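Local coordinates for protein methyltransferase (Thermus thermophilus, PDB 3TMA) that methylates guanosine 6 of tRNA(Phe) at N2 with S-adenosyl-L-methionine as methyl donor, through a Rossmann-fold catalytic domain fused to an N-terminal THUMP domain, at residues A97-P102 with H138-V143; G92-A97 with V154-R159; E31-E36 with A192-R197. All coordinates share one frame; numbering follows the deposited sequence. Where two conformers were deposited one is given.

Interaction 1: A97-P102 with H138-V143; sequences AALALP and HRAYGV. With PO4 (phosphate ion), chain B.
Leu99 and Ala140 supply the apolar part of this surface contact between the ends of two THUMP-domain helices. One branch of the leucine, Leu99 CD2, meets the methyl CB of Ala140 at 4.1 Å. The Leu99 CG stands anti to the carbonyl carbon (chi1 -66°), which carries the isobutyl end across to the facing helix.

The polar part runs through a water. Tyr141 OH is 4.0 Å from Leu101 O, too far for a direct bond, and the water fills the role between them: it lies in the plane of the tyrosine ring at its edge, 2.7 Å from Tyr141 OH, and donates to Leu101 O over 3.0 Å. A weaker, longer bond from the same water goes to Leu99 O, so one solvent molecule ties the carbonyls of Leu99 and Leu101 to the phenol.

Within 138-143, Gly142 N still bonds back to His138 O, and the chain then leaves the helix with positive phi at Gly142. Beyond it, His138 ND1 donates almost straight (175°) to Val143 O over 2.8 Å, in the imidazole plane but above the carbonyl plane, pinning the outgoing chain to the ring.

The charged group is Arg139, whose chain is bent at chi2 and chi3. Its guanidinium presents an edge to a phosphate, probably from the crystallisation liquor: Arg139 NH2 donates to phosphate O3 at 2.9 Å, with a weak second bond from NH1 to the same oxygen.

Trp103 adjoins the contact, its ring nearly perpendicular to that of Tyr141 and its NE1 bonded to Ala98 O. Leu101 and Pro102 lean on strand 76-84, Ala98 and Leu101 touch Leu165 of strand 162-168, and Leu99 also rests on Ala136 of helix 126-141.

Interaction 2: G92-A97 with V154-R159; sequences GALERA and VRVDVR
In the helix-on-sheet layer of the THUMP domain, Leu94 of helix 90-99 packs down on Val156 and Val158 of strand 152-159. The leucine divides its two methyls between the valines: Leu94 CD2 lies 4.1 Å from Val156 CG1, and Leu94 CD1 lies 4.4 Å from Val158 CG2, a looser approach. The side chains of Leu94 and Val156 cross at a slant rather than running alongside each other. In Val156 CG1 is anti to the backbone N (chi1 -178°), and it is this branch that takes up the leucine methyl. Val156 and Val158, two residues apart, both face the helix, whereas Asp157 between them points to the other side of the sheet.

There Asp157 sits between two arginines of its own strand. Arg155 NH2 donates to Asp157 OD2 at 3.2 Å on the syn side, with the oxygen in the guanidinium plane, and makes a weak second bond to OD1. Arg159 NH2 comes to Asp157 OD2 as well, on the anti side at 2.6 Å, with the oxygen tilted from the Arg159 guanidinium plane. Both nitrogens approach from the same face of the carboxylate. Arg155 is bonded further to Gln168, and Arg159 has a second acid partner in Glu23 and a cation-pi contact with Phe164.

Helix 126-141 joins the layer through Val129, which touches both Leu94 and Val156.

The chemistry is thus split by the strand: the helix side is held by buried methyls without a hydrogen bond across, while the far side concentrates charge around Asp157, whose two cationic neighbours would be expected to stabilise its anionic form.

Interaction 3: E31-E36 with A192-R197; sequences EDLLLE and AQALLR
Leu33 sets its CD2 methyl against the CB of Ala194 at 3.9 Å, and Leu33 CD2 also lies 4.0 Å from Ala194 CA, so the methyl touches the CA as well as the CB of Ala194. This helix-helix contact joins the N-terminal part of the chain to the methyltransferase domain; the Ala194 side chain is about 11 Å from those of Thr216 and Asn279, which by similarity bind S-adenosyl-L-methionine.

Arg197 flanks this apolar touch. Arg197 NE donates to Gln193 OE1, one turn earlier, over 2.8 Å; the donor lies in the carbonyl plane on a lone pair, and the oxygen lies near the guanidinium plane, so the bond fixes how the guanidinium is turned. Arg197 NH1 stays 4.4 Å from Leu33 O. A water lies between the helices, donating to Leu33 O at 2.9 Å and to Glu36 OE1 at 3.2 Å; its separation from Arg197 NH1 is too short to trust in detail. Glu36 and Arg197, oppositely charged, do not meet directly.

Gln193 is anchored through NE2 to Glu220 and Thr224 of helix 216-225, making it the second shell behind Arg197. Leu35 lies on Val49 of strand 48-50 and Val56 of strand 55-59, and Asp32 is salt-bridged to Arg337 of strand 331-338; Ala192 and Leu196 lie against helix 216-225.

Overall arrangement
From the N terminus, helix 31-41 comes first, and its contact with helix 189-198 in interaction 3 closes the longest loop, bringing the N-terminal part of the chain against the methyltransferase domain. Inside that loop lies the one closed by interaction 2, from helix 90-99 to strand 152-159, and within this in turn the loop of interaction 1, from the end of helix 90-99 to the end of helix 126-141. None cross. Interactions 1 and 2 share Ala97 and touch, centres 12 Å apart: interaction 1 ties helix 90-99 to helix 126-141, interaction 2 sets the same helix on the sheet. Interaction 3 stands apart, its centre about 31 Å from that of interaction 2.

Interaction 1: A97-P102 with H138-V143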
# COMPACT_ATOMS: atom_id res chain seq x y z
N ALA A 97 -14.49 -3.36 -28.61
CA ALA A 97 -14.81 -2.77 -27.31
C ALA A 97 -14.02 -1.48 -27.07
O ALA A 97 -14.60 -0.51 -26.58
CB ALA A 97 -14.50 -3.75 -26.20
N ALA A 98 -12.71 -1.49 -27.31
CA ALA A 98 -11.90 -0.27 -27.11
C ALA A 98 -12.39 0.90 -27.98
O ALA A 98 -12.47 2.06 -27.51
CB ALA A 98 -10.41 -0.53 -27.42
N LEU A 99 -12.68 0.60 -29.26
CA LEU A 99 -13.14 1.62 -30.18
C LEU A 99 -14.55 2.14 -29.87
O LEU A 99 -14.88 3.23 -30.30
CB LEU A 99 -13.08 1.14 -31.64
CG LEU A 99 -11.67 0.91 -32.14
CD1 LEU A 99 -11.72 0.31 -33.56
CD2 LEU A 99 -10.85 2.24 -32.11
N ALA A 100 -15.36 1.40 -29.10
CA ALA A 100 -16.68 1.89 -28.74
C ALA A 100 -16.66 2.82 -27.50
O ALA A 100 -17.69 3.39 -27.13
CB ALA A 100 -17.65 0.74 -28.55
N LEU A 101 -15.51 2.92 -26.83
CA LEU A 101 -15.36 3.77 -25.62
C LEU A 101 -14.85 5.18 -25.97
O LEU A 101 -14.09 5.33 -26.93
CB LEU A 101 -14.36 3.13 -24.66
CG LEU A 101 -14.85 1.81 -24.02
CD1 LEU A 101 -13.73 1.16 -23.18
CD2 LEU A 101 -16.20 2.05 -23.22
N PRO A 102 -15.13 6.17 -25.08
CA PRO A 102 -14.47 7.49 -25.13
C PRO A 102 -13.06 7.45 -24.49
O PRO A 102 -12.85 6.73 -23.52
CB PRO A 102 -15.42 8.38 -24.32
CG PRO A 102 -15.96 7.41 -23.22
CD PRO A 102 -16.06 6.05 -23.92
N HIS A 138 -4.27 4.29 -32.02
CA HIS A 138 -3.37 5.20 -32.70
C HIS A 138 -4.02 5.63 -34.01
O HIS A 138 -3.94 6.81 -34.44
CB HIS A 138 -2.01 4.51 -32.98
CG HIS A 138 -1.13 5.26 -33.94
ND1 HIS A 138 -0.58 6.49 -33.63
CD2 HIS A 138 -0.73 4.97 -35.20
CE1 HIS A 138 0.11 6.93 -34.67
NE2 HIS A 138 0.03 6.03 -35.64
N ARG A 139 -4.67 4.69 -34.68
CA ARG A 139 -5.33 5.00 -35.95
C ARG A 139 -6.55 5.92 -35.79
O ARG A 139 -6.81 6.78 -36.64
CB ARG A 139 -5.66 3.70 -36.68
CG ARG A 139 -6.67 3.88 -37.83
CD ARG A 139 -7.72 2.76 -37.77
NE ARG A 139 -7.15 1.55 -38.35
CZ ARG A 139 -7.33 0.33 -37.86
NH1 ARG A 139 -8.08 0.14 -36.78
NH2 ARG A 139 -6.77 -0.72 -38.45
N ALA A 140 -7.31 5.75 -34.70
CA ALA A 140 -8.52 6.58 -34.46
C ALA A 140 -8.15 7.97 -33.90
O ALA A 140 -8.86 8.95 -34.17
CB ALA A 140 -9.51 5.89 -33.49
N TYR A 141 -7.07 8.04 -33.11
CA TYR A 141 -6.71 9.23 -32.32
C TYR A 141 -5.46 9.98 -32.84
O TYR A 141 -5.29 11.18 -32.60
CB TYR A 141 -6.57 8.88 -30.81
CG TYR A 141 -7.93 8.65 -30.15
CD1 TYR A 141 -8.53 9.64 -29.38
CD2 TYR A 141 -8.62 7.45 -30.34
CE1 TYR A 141 -9.82 9.45 -28.84
CE2 TYR A 141 -9.92 7.28 -29.87
CZ TYR A 141 -10.51 8.31 -29.13
OH TYR A 141 -11.74 8.13 -28.57
N GLY A 142 -4.61 9.31 -33.59
CA GLY A 142 -3.42 9.96 -34.12
C GLY A 142 -2.27 10.18 -33.13
O GLY A 142 -1.16 10.52 -33.54
N VAL A 143 -2.50 9.92 -31.85
CA VAL A 143 -1.49 10.11 -30.80
C VAL A 143 -0.40 9.01 -30.91
O VAL A 143 -0.74 7.87 -31.15
CB VAL A 143 -2.19 10.08 -29.42
CG1 VAL A 143 -1.19 9.96 -28.29
CG2 VAL A 143 -3.04 11.33 -29.24
P PO4 B . -7.40 -4.38 -37.71
O1 PO4 B . -8.24 -4.05 -38.93
O2 PO4 B . -6.10 -5.01 -38.16
O3 PO4 B . -7.07 -3.14 -36.91
O4 PO4 B . -8.16 -5.36 -36.84
O HOH W 1 -12.60 5.75 -29.54

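Interaction 2: G92-A97 with V154-R159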
# COMPACT_ATOMS: atom_id res chain seq x y z
N GLY A 92 -10.37 -9.46 -31.85
CA GLY A 92 -11.32 -8.60 -32.56
C GLY A 92 -12.34 -7.99 -31.60
O GLY A 92 -12.63 -6.79 -31.68
N ALA A 93 -12.83 -8.78 -30.65
CA ALA A 93 -13.82 -8.27 -29.71
C ALA A 93 -13.23 -7.19 -28.81
O ALA A 93 -13.88 -6.17 -28.56
CB ALA A 93 -14.42 -9.40 -28.90
N LEU A 94 -11.98 -7.36 -28.37
CA LEU A 94 -11.31 -6.34 -27.55
C LEU A 94 -11.12 -5.04 -28.33
O LEU A 94 -11.26 -3.95 -27.78
CB LEU A 94 -9.95 -6.81 -27.00
CG LEU A 94 -10.00 -7.94 -25.96
CD1 LEU A 94 -8.64 -8.60 -25.80
CD2 LEU A 94 -10.50 -7.45 -24.59
N GLU A 95 -10.69 -5.17 -29.59
CA GLU A 95 -10.46 -4.00 -30.44
C GLU A 95 -11.77 -3.23 -30.63
O GLU A 95 -11.80 -2.01 -30.44
CB GLU A 95 -9.91 -4.45 -31.80
CG GLU A 95 -9.55 -3.34 -32.74
CD GLU A 95 -9.54 -3.81 -34.21
OE1 GLU A 95 -9.28 -5.02 -34.44
OE2 GLU A 95 -9.86 -2.98 -35.12
N ARG A 96 -12.85 -3.95 -30.94
CA ARG A 96 -14.18 -3.33 -31.04
C ARG A 96 -14.68 -2.69 -29.75
O ARG A 96 -15.25 -1.60 -29.80
CB ARG A 96 -15.24 -4.31 -31.58
CG ARG A 96 -15.01 -4.71 -33.05
CD ARG A 96 -15.99 -5.81 -33.54
NE ARG A 96 -15.23 -6.91 -34.14
CZ ARG A 96 -15.23 -8.16 -33.70
NH1 ARG A 96 -16.04 -8.53 -32.70
NH2 ARG A 96 -14.46 -9.05 -34.29
N ALA A 97 -14.49 -3.36 -28.61
CA ALA A 97 -14.81 -2.77 -27.31
C ALA A 97 -14.02 -1.48 -27.07
O ALA A 97 -14.60 -0.51 -26.58
CB ALA A 97 -14.50 -3.75 -26.20
N VAL A 154 -3.16 3.24 -21.22
CA VAL A 154 -4.41 2.50 -21.45
C VAL A 154 -4.24 1.09 -20.85
O VAL A 154 -3.21 0.45 -21.04
CB VAL A 154 -4.72 2.40 -23.00
CG1 VAL A 154 -5.91 1.40 -23.29
CG2 VAL A 154 -5.09 3.80 -23.54
N ARG A 155 -5.25 0.62 -20.12
CA ARG A 155 -5.19 -0.66 -19.43
C ARG A 155 -6.24 -1.61 -20.00
O ARG A 155 -7.43 -1.25 -20.13
CB ARG A 155 -5.42 -0.46 -17.91
CG ARG A 155 -4.32 0.39 -17.21
CD ARG A 155 -3.12 -0.49 -16.98
NE ARG A 155 -3.61 -1.64 -16.25
CZ ARG A 155 -3.58 -1.76 -14.93
NH1 ARG A 155 -2.95 -0.85 -14.19
NH2 ARG A 155 -4.15 -2.82 -14.35
N VAL A 156 -5.80 -2.82 -20.37
CA VAL A 156 -6.70 -3.89 -20.73
C VAL A 156 -6.34 -5.10 -19.86
O VAL A 156 -5.18 -5.55 -19.87
CB VAL A 156 -6.53 -4.30 -22.21
CG1 VAL A 156 -7.55 -5.44 -22.59
CG2 VAL A 156 -6.69 -3.07 -23.15
N ASP A 157 -7.27 -5.57 -19.03
CA ASP A 157 -6.95 -6.72 -18.18
C ASP A 157 -7.93 -7.82 -18.54
O ASP A 157 -9.16 -7.59 -18.48
CB ASP A 157 -7.10 -6.40 -16.69
CG ASP A 157 -5.99 -5.49 -16.14
OD1 ASP A 157 -5.41 -4.67 -16.88
OD2 ASP A 157 -5.71 -5.60 -14.93
N VAL A 158 -7.40 -8.99 -18.86
CA VAL A 158 -8.24 -10.13 -19.16
C VAL A 158 -8.14 -11.12 -17.99
O VAL A 158 -7.04 -11.54 -17.61
CB VAL A 158 -7.83 -10.82 -20.49
CG1 VAL A 158 -8.80 -11.99 -20.81
CG2 VAL A 158 -7.84 -9.81 -21.65
N ARG A 159 -9.28 -11.42 -17.37
CA ARG A 159 -9.27 -12.26 -16.18
C ARG A 159 -10.28 -13.36 -16.36
O ARG A 159 -11.49 -13.12 -16.32
CB ARG A 159 -9.56 -11.44 -14.92
CG ARG A 159 -8.96 -10.01 -14.94
CD ARG A 159 -8.67 -9.52 -13.55
NE ARG A 159 -7.90 -8.27 -13.55
CZ ARG A 159 -8.24 -7.15 -12.92
NH1 ARG A 159 -9.39 -7.08 -12.23
NH2 ARG A 159 -7.45 -6.07 -12.99

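Interaction 3: E31-E36 with A192-R197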
# COMPACT_ATOMS: atom_id res chain seq x y z
N GLU A 31 -6.65 -6.03 1.15
CA GLU A 31 -7.91 -5.67 0.43
C GLU A 31 -9.01 -5.20 1.36
O GLU A 31 -9.73 -4.24 1.02
CB GLU A 31 -8.46 -6.88 -0.36
CG GLU A 31 -7.49 -7.43 -1.38
CD GLU A 31 -6.48 -8.44 -0.74
OE1 GLU A 31 -6.59 -8.76 0.47
OE2 GLU A 31 -5.58 -8.90 -1.46
N ASP A 32 -9.20 -5.90 2.48
CA ASP A 32 -10.25 -5.54 3.42
C ASP A 32 -10.10 -4.12 3.96
O ASP A 32 -11.08 -3.40 4.08
CB ASP A 32 -10.42 -6.55 4.56
CG ASP A 32 -9.12 -6.81 5.32
OD1 ASP A 32 -8.02 -6.28 4.96
OD2 ASP A 32 -9.21 -7.60 6.29
N LEU A 33 -8.91 -3.67 4.23
CA LEU A 33 -8.63 -2.29 4.68
C LEU A 33 -8.83 -1.27 3.54
O LEU A 33 -9.32 -0.18 3.76
CB LEU A 33 -7.19 -2.19 5.22
CG LEU A 33 -6.80 -2.97 6.49
CD1 LEU A 33 -7.14 -4.46 6.32
CD2 LEU A 33 -5.31 -2.81 6.72
N LEU A 34 -8.37 -1.63 2.39
CA LEU A 34 -8.60 -0.75 1.26
C LEU A 34 -10.08 -0.60 1.00
O LEU A 34 -10.58 0.50 0.69
CB LEU A 34 -7.91 -1.33 0.01
CG LEU A 34 -8.18 -0.51 -1.25
CD1 LEU A 34 -7.69 0.93 -1.11
CD2 LEU A 34 -7.51 -1.19 -2.45
N LEU A 35 -10.82 -1.69 1.15
CA LEU A 35 -12.27 -1.66 0.97
C LEU A 35 -12.94 -0.71 1.98
O LEU A 35 -13.81 0.07 1.61
CB LEU A 35 -12.87 -3.06 1.07
CG LEU A 35 -14.38 -3.16 1.10
CD1 LEU A 35 -14.94 -2.64 -0.22
CD2 LEU A 35 -14.84 -4.61 1.39
N GLU A 36 -12.47 -0.72 3.22
CA GLU A 36 -12.98 0.24 4.22
C GLU A 36 -12.71 1.70 3.86
O GLU A 36 -13.59 2.57 4.06
CB GLU A 36 -12.45 -0.06 5.63
CG GLU A 36 -12.90 -1.43 6.11
CD GLU A 36 -12.14 -1.96 7.34
OE1 GLU A 36 -11.42 -1.19 8.02
OE2 GLU A 36 -12.29 -3.17 7.62
N ALA A 192 2.85 1.02 6.07
CA ALA A 192 2.82 1.81 7.30
C ALA A 192 1.39 2.21 7.72
O ALA A 192 1.02 2.12 8.91
CB ALA A 192 3.71 3.07 7.14
N GLN A 193 0.61 2.71 6.78
CA GLN A 193 -0.83 3.06 7.03
C GLN A 193 -1.64 1.83 7.49
O GLN A 193 -2.49 1.91 8.41
CB GLN A 193 -1.46 3.65 5.74
CG GLN A 193 -2.99 3.94 5.83
CD GLN A 193 -3.30 5.10 6.77
OE1 GLN A 193 -4.35 5.12 7.38
NE2 GLN A 193 -2.37 6.05 6.90
N ALA A 194 -1.35 0.67 6.88
CA ALA A 194 -2.00 -0.58 7.31
C ALA A 194 -1.64 -0.96 8.76
O ALA A 194 -2.53 -1.39 9.52
CB ALA A 194 -1.62 -1.74 6.36
N LEU A 195 -0.37 -0.82 9.16
CA LEU A 195 -0.03 -1.09 10.58
C LEU A 195 -0.82 -0.18 11.53
O LEU A 195 -1.30 -0.61 12.60
CB LEU A 195 1.48 -0.90 10.86
CG LEU A 195 2.40 -1.89 10.13
CD1 LEU A 195 3.89 -1.55 10.41
CD2 LEU A 195 2.06 -3.33 10.58
N LEU A 196 -0.87 1.10 11.17
CA LEU A 196 -1.64 2.10 11.90
C LEU A 196 -3.10 1.65 12.12
O LEU A 196 -3.62 1.68 13.24
CB LEU A 196 -1.62 3.37 11.07
CG LEU A 196 -1.81 4.74 11.67
CD1 LEU A 196 -0.87 4.97 12.85
CD2 LEU A 196 -1.54 5.73 10.55
N ARG A 197 -3.77 1.27 11.03
CA ARG A 197 -5.15 0.81 11.07
C ARG A 197 -5.34 -0.53 11.79
O ARG A 197 -6.31 -0.72 12.55
CB ARG A 197 -5.71 0.71 9.63
CG ARG A 197 -5.88 2.10 9.00
CD ARG A 197 -6.24 2.07 7.51
NE ARG A 197 -6.60 3.42 7.03
CZ ARG A 197 -7.83 3.81 6.71
NH1 ARG A 197 -8.86 2.96 6.74
NH2 ARG A 197 -8.05 5.07 6.36
O HOH W 2 -9.18 0.56 6.55